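Putative cytoplasmic protein (PDB 4IQN) is of unknown function, a Salmonella Typhimurium member of the DUF5066 family. Local coordinates at residues G85-Y90 and A124-D129; A135-I140 and A152-N157. All blocks are in the same frame, centred on the assembly; numbering follows the deposited sequence.

Interaction 1. Residues G85-Y90 and A124-D129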
loop_
_atom_site.group_PDB
_atom_site.type_symbol
_atom_site.label_atom_id
_atom_site.label_comp_id
_atom_site.label_asym_id
_atom_site.label_seq_id
_atom_site.Cartn_x
_atom_site.Cartn_y
_atom_site.Cartn_z
ATOM N N GLY B 85 -4.070 15.180 -10.376
ATOM C CA GLY B 85 -4.610 14.469 -9.215
ATOM C C GLY B 85 -4.574 12.973 -9.381
ATOM O O GLY B 85 -5.242 12.259 -8.602
ATOM N N VAL B 86 -3.817 12.489 -10.371
ATOM C CA VAL B 86 -3.645 11.026 -10.530
ATOM C C VAL B 86 -2.452 10.523 -9.718
ATOM O O VAL B 86 -1.317 11.018 -9.882
ATOM C CB VAL B 86 -3.474 10.609 -11.993
ATOM C CG1 VAL B 86 -3.251 9.097 -12.094
ATOM C CG2 VAL B 86 -4.688 10.991 -12.796
ATOM N N ILE B 87 -2.717 9.547 -8.840
ATOM C CA ILE B 87 -1.658 8.817 -8.123
ATOM C C ILE B 87 -1.078 7.747 -9.078
ATOM O O ILE B 87 -1.743 6.784 -9.451
ATOM C CB ILE B 87 -2.181 8.144 -6.835
ATOM C CG1 ILE B 87 -2.806 9.135 -5.859
ATOM C CG2 ILE B 87 -1.061 7.382 -6.140
ATOM C CD1 ILE B 87 -3.602 8.534 -4.736
ATOM N N HIS B 88 0.169 7.913 -9.447
ATOM C CA HIS B 88 0.866 6.988 -10.318
ATOM C C HIS B 88 1.326 5.807 -9.460
ATOM O O HIS B 88 1.519 5.953 -8.271
ATOM C CB HIS B 88 2.047 7.672 -10.979
ATOM C CG HIS B 88 1.621 8.662 -11.997
ATOM N ND1 HIS B 88 1.872 8.501 -13.335
ATOM C CD2 HIS B 88 0.854 9.771 -11.882
ATOM C CE1 HIS B 88 1.335 9.512 -14.003
ATOM N NE2 HIS B 88 0.700 10.285 -13.144
ATOM N N SER B 89 1.432 4.639 -10.078
ATOM C CA SER B 89 1.776 3.418 -9.380
ATOM C C SER B 89 3.192 3.488 -8.871
ATOM O O SER B 89 4.044 4.151 -9.489
ATOM C CB SER B 89 1.660 2.226 -10.325
ATOM O OG SER B 89 1.867 1.010 -9.596
ATOM N N TYR B 90 3.427 2.799 -7.751
ATOM C CA TYR B 90 4.757 2.529 -7.210
ATOM C C TYR B 90 5.209 1.236 -7.842
ATOM O O TYR B 90 4.372 0.432 -8.233
ATOM C CB TYR B 90 4.668 2.350 -5.692
ATOM C CG TYR B 90 5.946 2.446 -4.920
ATOM C CD1 TYR B 90 6.398 3.698 -4.405
ATOM C CD2 TYR B 90 6.706 1.316 -4.645
ATOM C CE1 TYR B 90 7.560 3.808 -3.678
ATOM C CE2 TYR B 90 7.897 1.417 -3.925
ATOM C CZ TYR B 90 8.313 2.654 -3.444
ATOM O OH TYR B 90 9.445 2.736 -2.710
ATOM N N ALA B 124 -1.758 -1.662 -10.083
ATOM C CA ALA B 124 -1.004 -0.587 -9.488
ATOM C C ALA B 124 -0.819 -0.874 -7.989
ATOM O O ALA B 124 -1.583 -1.657 -7.371
ATOM C CB ALA B 124 -1.737 0.730 -9.690
ATOM N N LEU B 125 0.189 -0.218 -7.419
ATOM C CA LEU B 125 0.497 -0.222 -6.004
ATOM C C LEU B 125 0.563 1.184 -5.436
ATOM O O LEU B 125 1.140 2.099 -6.080
ATOM C CB LEU B 125 1.871 -0.854 -5.792
ATOM C CG LEU B 125 2.077 -2.271 -6.299
ATOM C CD1 LEU B 125 3.534 -2.630 -6.135
ATOM C CD2 LEU B 125 1.182 -3.302 -5.608
ATOM N N ILE B 126 0.039 1.346 -4.227
ATOM C CA ILE B 126 0.232 2.589 -3.462
ATOM C C ILE B 126 1.050 2.220 -2.225
ATOM O O ILE B 126 0.630 1.352 -1.440
ATOM C CB ILE B 126 -1.087 3.265 -3.023
ATOM C CG1 ILE B 126 -1.977 3.620 -4.209
ATOM C CG2 ILE B 126 -0.784 4.490 -2.178
ATOM C CD1 ILE B 126 -3.327 4.147 -3.805
ATOM N N ARG B 127 2.217 2.820 -2.072
ATOM C CA ARG B 127 3.059 2.519 -0.929
ATOM C C ARG B 127 2.589 3.289 0.315
ATOM O O ARG B 127 2.357 4.515 0.279
ATOM C CB ARG B 127 4.529 2.789 -1.196
ATOM C CG ARG B 127 5.422 2.239 -0.071
ATOM C CD ARG B 127 6.890 2.115 -0.407
ATOM N NE ARG B 127 7.572 1.429 0.699
ATOM C CZ ARG B 127 8.764 0.838 0.645
ATOM N NH1 ARG B 127 9.445 0.797 -0.475
ATOM N NH2 ARG B 127 9.271 0.250 1.740
ATOM N N ILE B 128 2.416 2.580 1.402
ATOM C CA ILE B 128 2.064 3.136 2.704
ATOM C C ILE B 128 3.343 3.170 3.538
ATOM O O ILE B 128 4.068 2.175 3.616
ATOM C CB ILE B 128 0.965 2.268 3.401
ATOM C CG1 ILE B 128 -0.362 2.324 2.633
ATOM C CG2 ILE B 128 0.759 2.593 4.875
ATOM C CD1 ILE B 128 -0.971 3.692 2.548
ATOM N N ASP B 129 3.639 4.324 4.128
ATOM C CA ASP B 129 4.790 4.424 5.028
ATOM C C ASP B 129 4.555 3.581 6.283
ATOM O O ASP B 129 3.507 3.651 6.906
ATOM C CB ASP B 129 5.046 5.871 5.393
ATOM C CG ASP B 129 5.320 6.715 4.178
ATOM O OD1 ASP B 129 6.408 6.501 3.581
ATOM O OD2 ASP B 129 4.441 7.557 3.816
HETATM O O HOH W 1 1.337 4.828 -5.791
#

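Interaction 2. Residues A135-I140 and A152-N157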
loop_
_atom_site.group_PDB
_atom_site.type_symbol
_atom_site.label_atom_id
_atom_site.label_comp_id
_atom_site.label_asym_id
_atom_site.label_seq_id
_atom_site.Cartn_x
_atom_site.Cartn_y
_atom_site.Cartn_z
ATOM N N ALA B 135 7.764 -3.676 3.029
ATOM C CA ALA B 135 7.004 -2.715 2.193
ATOM C C ALA B 135 5.540 -3.048 2.364
ATOM O O ALA B 135 5.154 -4.215 2.323
ATOM C CB ALA B 135 7.395 -2.858 0.734
ATOM N N ILE B 136 4.730 -2.023 2.536
ATOM C CA ILE B 136 3.269 -2.100 2.656
ATOM C C ILE B 136 2.653 -1.398 1.452
ATOM O O ILE B 136 2.954 -0.227 1.210
ATOM C CB ILE B 136 2.778 -1.394 3.922
ATOM C CG1 ILE B 136 3.554 -1.812 5.185
ATOM C CG2 ILE B 136 1.281 -1.514 4.100
ATOM C CD1 ILE B 136 3.451 -3.280 5.519
ATOM N N PHE B 137 1.847 -2.122 0.695
ATOM C CA PHE B 137 1.150 -1.599 -0.467
ATOM C C PHE B 137 -0.343 -1.742 -0.395
ATOM O O PHE B 137 -0.866 -2.773 0.040
ATOM C CB PHE B 137 1.598 -2.300 -1.748
ATOM C CG PHE B 137 3.072 -2.240 -2.022
ATOM C CD1 PHE B 137 3.718 -1.022 -2.275
ATOM C CD2 PHE B 137 3.833 -3.397 -2.040
ATOM C CE1 PHE B 137 5.067 -0.977 -2.531
ATOM C CE2 PHE B 137 5.176 -3.367 -2.330
ATOM C CZ PHE B 137 5.810 -2.151 -2.559
ATOM N N ILE B 138 -1.065 -0.711 -0.856
ATOM C CA ILE B 138 -2.438 -0.892 -1.212
ATOM C C ILE B 138 -2.432 -1.521 -2.604
ATOM O O ILE B 138 -1.782 -1.026 -3.522
ATOM C CB ILE B 138 -3.240 0.431 -1.243
ATOM C CG1 ILE B 138 -3.045 1.210 0.066
ATOM C CG2 ILE B 138 -4.683 0.088 -1.478
ATOM C CD1 ILE B 138 -3.797 2.512 0.052
ATOM N N TYR B 139 -3.055 -2.681 -2.735
ATOM C CA TYR B 139 -3.014 -3.478 -3.966
ATOM C C TYR B 139 -4.246 -3.117 -4.819
ATOM O O TYR B 139 -5.371 -3.442 -4.457
ATOM C CB TYR B 139 -3.032 -4.983 -3.593
ATOM C CG TYR B 139 -2.478 -5.918 -4.625
ATOM C CD1 TYR B 139 -1.150 -5.824 -5.038
ATOM C CD2 TYR B 139 -3.244 -6.976 -5.134
ATOM C CE1 TYR B 139 -0.605 -6.684 -5.983
ATOM C CE2 TYR B 139 -2.719 -7.846 -6.075
ATOM C CZ TYR B 139 -1.398 -7.724 -6.487
ATOM O OH TYR B 139 -0.892 -8.590 -7.428
ATOM N N ILE B 140 -4.031 -2.397 -5.908
ATOM C CA ILE B 140 -5.157 -1.739 -6.595
ATOM C C ILE B 140 -5.826 -2.652 -7.599
ATOM O O ILE B 140 -5.513 -2.624 -8.799
ATOM C CB ILE B 140 -4.708 -0.459 -7.276
ATOM C CG1 ILE B 140 -4.010 0.474 -6.261
ATOM C CG2 ILE B 140 -5.898 0.244 -7.891
ATOM C CD1 ILE B 140 -4.872 0.920 -5.116
ATOM N N ALA B 152 -0.985 -5.608 0.320
ATOM C CA ALA B 152 0.090 -6.536 0.019
ATOM C C ALA B 152 1.312 -6.119 0.790
ATOM O O ALA B 152 1.587 -4.927 0.968
ATOM C CB ALA B 152 0.418 -6.549 -1.471
ATOM N N ARG B 153 2.055 -7.116 1.256
ATOM C CA ARG B 153 3.348 -6.909 1.847
ATOM C C ARG B 153 4.436 -7.486 0.991
ATOM O O ARG B 153 4.235 -8.457 0.233
ATOM C CB ARG B 153 3.425 -7.484 3.254
ATOM C CG ARG B 153 2.549 -6.796 4.252
ATOM C CD ARG B 153 2.548 -7.451 5.606
ATOM N NE ARG B 153 1.850 -6.677 6.629
ATOM C CZ ARG B 153 2.434 -6.029 7.634
ATOM N NH1 ARG B 153 3.766 -6.073 7.812
ATOM N NH2 ARG B 153 1.673 -5.361 8.482
HETATM N N MSE B 154 5.618 -6.895 1.116
HETATM C CA MSE B 154 6.790 -7.361 0.403
HETATM C C MSE B 154 8.013 -7.270 1.248
HETATM O O MSE B 154 8.242 -6.303 1.947
HETATM C CB MSE B 154 6.969 -6.602 -0.900
HETATM C CG MSE B 154 8.099 -7.144 -1.786
HETATM SE SE MSE B 154 8.249 -5.968 -3.350
HETATM C CE MSE B 154 9.436 -7.176 -4.327
ATOM N N GLU B 155 8.800 -8.324 1.236
ATOM C CA GLU B 155 10.075 -8.340 1.928
ATOM C C GLU B 155 11.058 -9.116 1.078
ATOM O O GLU B 155 10.848 -10.309 0.826
ATOM C CB GLU B 155 9.884 -9.018 3.293
ATOM C CG GLU B 155 11.116 -9.181 4.150
ATOM C CD GLU B 155 10.751 -9.879 5.445
ATOM O OE1 GLU B 155 10.490 -9.139 6.412
ATOM O OE2 GLU B 155 10.680 -11.156 5.476
ATOM N N ARG B 156 12.132 -8.448 0.632
ATOM C CA ARG B 156 13.154 -9.069 -0.185
ATOM C C ARG B 156 12.481 -9.623 -1.442
ATOM O O ARG B 156 11.848 -8.860 -2.183
ATOM C CB ARG B 156 13.961 -10.142 0.612
ATOM C CG ARG B 156 14.787 -9.616 1.776
ATOM C CD ARG B 156 15.447 -10.759 2.533
ATOM N NE ARG B 156 15.963 -10.331 3.824
ATOM C CZ ARG B 156 15.305 -10.385 4.987
ATOM N NH1 ARG B 156 14.055 -10.851 5.065
ATOM N NH2 ARG B 156 15.914 -9.967 6.100
ATOM N N ASN B 157 12.539 -10.941 -1.620
ATOM C CA ASN B 157 12.041 -11.624 -2.805
ATOM C C ASN B 157 10.580 -12.116 -2.690
ATOM O O ASN B 157 10.037 -12.673 -3.660
ATOM C CB ASN B 157 12.969 -12.802 -3.127
ATOM C CG ASN B 157 13.031 -13.798 -2.024
ATOM O OD1 ASN B 157 13.198 -13.462 -0.854
ATOM N ND2 ASN B 157 12.846 -15.034 -2.372
#

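Interaction 1. Residues G85-Y90 and A124-D129
Two hydrogen bonds, one on each polar group of L125, pin the chain at S89-Y90 to the edge strand 124-128. L125 N donates to S89 OG over 3.0 Å, nearly straight, and Y90 N returns a bond of 2.9 Å to L125 O. The serine hydroxyl is itself a donor to Y90 O, so its proton is turned away from L125 and its oxygen can accept. A water adds a second grip on L125 O, donating to it and to H88 O. Between side chains, R127 NH1 reaches Y90 OH at 3.0 Å, a bent bond of 142° with the hydroxyl tilted out of the guanidinium plane.

A CH-pi contact accompanies that bond. With CG anti to the backbone N (chi1 -170°) and the chain extended to NE, R127 runs over one face of the Y90 ring, its CD 3.8 Å from the centroid, while the guanidinium stands almost perpendicular to the ring. Apolar contact is lighter, I87 CG2 meeting I126 CG1 at 4.3 Å.

The touching parts run 81° apart, and one backbone bond, a serine hydroxyl and a water replace a regular ladder; L125's backbone and R127's side chain together fasten the crossing chain.

Interaction 2. Residues A135-I140 and A152-N157
The antiparallel hairpin of strands 135-140 and 151-155 pairs A135 with M154 and F137 with A152 as hydrogen-bonded pairs, four backbone bonds in all. F137 N to A152 O is the shortest at 2.8 Å. Between them I136 and R153 form a non-hydrogen-bonded pair, and R153 CA adds a CA-H...O contact of 3.3 Å to A135 O.

R153 can be followed outward. Its CB lies 3.8 Å from A135 O; CG, beside the backbone N at chi1 -66°, comes equally near I136 CD1. The extended chain then carries NE past the same methyl, and CZ ends 3.6 Å from I136 CD1, which sits over the centre of one guanidinium face. The two side chains thus run side by side. At the tip NH1 is bonded to Q134 and NH2 makes a salt bridge to E163, which together would limit rotation of the group.

On the opposite face of the sheet, M154 CB touches F137 CE2 at 4.0 Å, and the selenium of this selenomethionine stands at the ring edge, 5.5 Å from the centroid, a Met-aromatic contact. A152 CB packs on Y139 CD1.

Strand 135-140 is flanked on its other side by strand 124-128, and strand 151-155 by strand 158-161, where F159 meets A152 and M154. The selenomethionine also packs against helix 93-99 through E95 and A96.

Strand 124-128 takes part in both settings: its backbone pairs with strand 135-140 of interaction 2, I126 O lying 2.7 Å from I138 N, while interaction 1 brings to it the chain leaving the short strand 86-87, which crosses it rather than pairing. The contact centres lie about 12 Å apart. Interaction 2 is a buried hairpin within the four-stranded sheet, held by regular backbone pairing; interaction 1, at an outermost strand, is partly buried and relies on one backbone bond, a serine hydroxyl, a water and an arginine-tyrosine pair. Y90 CD2 packs 3.5 Å from F137 CE1 and L125 CD2 on Y139 CD1, so part of each contact meets the other on the face carrying F137.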